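Local coordinates for lipolytic protein G-D-S-L family (Veillonella parvula DSM 2008, PDB 4RW0) that probably acts as an SGNH-type esterase or lipase, hydrolysing acyl ester bonds of a substrate that is not established, at residues A[46-51]-A[89-94]. Residues are numbered along the deposited sequence; the frame is centred on the assembly and turned at random.
Sequences CSVQGM and YKTLVK
The amide of Gln49 is the flat group that reaches across to helix 85-100: its OE1 lies 4.2 Å from Thr91 CG2 and equally far from Lys94 NZ. Both distances are long, so the amide is a peripheral neighbour and any attraction to Lys94 is probably weak. With CG anti to the backbone N, a bend at chi2 (69°) carries the amide toward this pair, and the side chain also touches Tyr87. The other flat group, the Tyr89 ring, has Val93 CG2 of its own helix 3.5 Å above one face, offset toward the rim; Tyr89 CB points away from residues 46-51, and its side chain touches Gln130 and Tyr134 of helix 120-138.

Between the helices the contact is carried by methyl groups. Val48 CG1 fits between Thr91 CG2 at 3.5 Å and Leu92 CD2 at 3.7 Å. The same Leu92 methyl receives Met51 CE at 3.8 Å, the selenomethionine and leucine side chains crossing at about a right angle. The Thr91 rotamer (chi1 -48°) turns CG2 to Val48 and sets OG1 beside the backbone N, where its hydrogen bond to Tyr87 O, one turn back, gives this buried hydroxyl a partner.

The first turn of helix 48-59 is fixed from its N-cap: Ser47 OG accepts from Gly50 N at 3.0 Å with an N-H...O angle of 160°, and Val48 N is hydrogen-bonded to Asp78 OD1. Val48 and Met51 also pack on Cys74, in the loop following strand 69-73, and Leu92 reaches Leu131 of helix 120-138. Helix 48-59 lies in the connection from strand 36-40 to 69-73, and helix 85-100 in that from 69-73 to 104-108, so successive beta-alpha-beta connections of the parallel, SGNH-hydrolase-type sheet pack together here.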
loop_
_atom_site.group_PDB
_atom_site.type_symbol
_atom_site.label_atom_id
_atom_site.label_comp_id
_atom_site.label_asym_id
_atom_site.label_seq_id
_atom_site.Cartn_x
_atom_site.Cartn_y
_atom_site.Cartn_z
ATOM N N CYS A 46 8.007 -1.677 9.133
ATOM C CA CYS A 46 6.729 -1.929 9.819
ATOM C C CYS A 46 6.087 -3.297 9.503
ATOM O O CYS A 46 6.062 -3.765 8.351
ATOM C CB CYS A 46 5.729 -0.845 9.391
ATOM S SG CYS A 46 4.322 -0.651 10.482
ATOM N N SER A 47 5.554 -3.937 10.534
ATOM C CA SER A 47 4.727 -5.152 10.355
ATOM C C SER A 47 3.236 -4.777 10.266
ATOM O O SER A 47 2.871 -3.630 10.528
ATOM C CB SER A 47 4.911 -6.104 11.556
ATOM O OG SER A 47 4.415 -5.457 12.763
ATOM N N VAL A 48 2.370 -5.743 9.904
ATOM C CA VAL A 48 0.955 -5.440 9.747
ATOM C C VAL A 48 0.373 -5.063 11.130
ATOM O O VAL A 48 -0.310 -4.083 11.235
ATOM C CB VAL A 48 0.119 -6.602 9.190
ATOM C CG1 VAL A 48 -1.278 -6.089 8.953
ATOM C CG2 VAL A 48 0.651 -7.071 7.885
ATOM N N GLN A 49 0.803 -5.742 12.193
ATOM C CA GLN A 49 0.300 -5.341 13.516
ATOM C C GLN A 49 0.855 -3.982 13.926
ATOM O O GLN A 49 0.169 -3.186 14.553
ATOM C CB GLN A 49 0.671 -6.389 14.577
ATOM C CG GLN A 49 0.090 -6.053 15.976
ATOM C CD GLN A 49 -1.431 -6.176 16.030
ATOM O OE1 GLN A 49 -2.011 -7.197 15.671
ATOM N NE2 GLN A 49 -2.077 -5.103 16.376
ATOM N N GLY A 50 2.114 -3.717 13.639
ATOM C CA GLY A 50 2.635 -2.357 13.853
ATOM C C GLY A 50 1.870 -1.255 13.127
ATOM O O GLY A 50 1.610 -0.145 13.648
HETATM N N MSE A 51 1.414 -1.555 11.931
HETATM C CA MSE A 51 0.557 -0.586 11.193
HETATM C C MSE A 51 -0.765 -0.327 11.913
HETATM O O MSE A 51 -1.265 0.741 11.904
HETATM C CB MSE A 51 0.280 -1.068 9.755
HETATM C CG MSE A 51 -0.594 -0.078 8.964
HETATM SE SE MSE A 51 -0.876 -0.594 7.038
HETATM C CE MSE A 51 -2.153 -2.052 7.380
ATOM N N TYR A 89 -3.301 -11.952 5.975
ATOM C CA TYR A 89 -4.620 -11.547 5.549
ATOM C C TYR A 89 -5.558 -11.155 6.692
ATOM O O TYR A 89 -6.221 -10.119 6.619
ATOM C CB TYR A 89 -5.281 -12.603 4.622
ATOM C CG TYR A 89 -6.756 -12.361 4.345
ATOM C CD1 TYR A 89 -7.163 -11.375 3.486
ATOM C CD2 TYR A 89 -7.743 -13.175 4.922
ATOM C CE1 TYR A 89 -8.474 -11.136 3.255
ATOM C CE2 TYR A 89 -9.074 -12.940 4.688
ATOM C CZ TYR A 89 -9.418 -11.930 3.868
ATOM O OH TYR A 89 -10.712 -11.666 3.601
ATOM N N LYS A 90 -5.602 -11.969 7.728
ATOM C CA LYS A 90 -6.503 -11.716 8.867
ATOM C C LYS A 90 -6.174 -10.402 9.551
ATOM O O LYS A 90 -7.083 -9.638 9.963
ATOM C CB LYS A 90 -6.376 -12.830 9.936
ATOM C CG LYS A 90 -7.431 -13.933 9.914
ATOM C CD LYS A 90 -8.112 -14.159 8.555
ATOM C CE LYS A 90 -8.492 -15.630 8.308
ATOM N NZ LYS A 90 -8.917 -16.372 9.541
ATOM N N THR A 91 -4.874 -10.136 9.696
ATOM C CA THR A 91 -4.455 -8.938 10.411
ATOM C C THR A 91 -4.760 -7.715 9.541
ATOM O O THR A 91 -5.178 -6.669 10.071
ATOM C CB THR A 91 -3.015 -9.073 10.787
ATOM O OG1 THR A 91 -2.796 -10.355 11.390
ATOM C CG2 THR A 91 -2.573 -7.967 11.630
ATOM N N LEU A 92 -4.566 -7.810 8.208
ATOM C CA LEU A 92 -4.962 -6.717 7.307
ATOM C C LEU A 92 -6.442 -6.413 7.355
ATOM O O LEU A 92 -6.866 -5.262 7.418
ATOM C CB LEU A 92 -4.553 -7.067 5.881
ATOM C CG LEU A 92 -3.036 -6.860 5.616
ATOM C CD1 LEU A 92 -2.676 -7.448 4.257
ATOM C CD2 LEU A 92 -2.680 -5.357 5.642
ATOM N N VAL A 93 -7.281 -7.448 7.391
ATOM C CA VAL A 93 -8.712 -7.203 7.578
ATOM C C VAL A 93 -9.054 -6.407 8.843
ATOM O O VAL A 93 -9.866 -5.462 8.793
ATOM C CB VAL A 93 -9.502 -8.548 7.571
ATOM C CG1 VAL A 93 -10.914 -8.293 7.983
ATOM C CG2 VAL A 93 -9.439 -9.195 6.194
ATOM N N LYS A 94 -8.378 -6.707 9.945
ATOM C CA LYS A 94 -8.518 -5.935 11.177
ATOM C C LYS A 94 -8.157 -4.477 10.979
ATOM O O LYS A 94 -8.884 -3.559 11.341
ATOM C CB LYS A 94 -7.614 -6.533 12.238
ATOM C CG LYS A 94 -8.335 -7.630 12.984
ATOM C CD LYS A 94 -7.416 -8.637 13.696
ATOM C CE LYS A 94 -6.473 -8.055 14.740
ATOM N NZ LYS A 94 -5.710 -9.148 15.419
#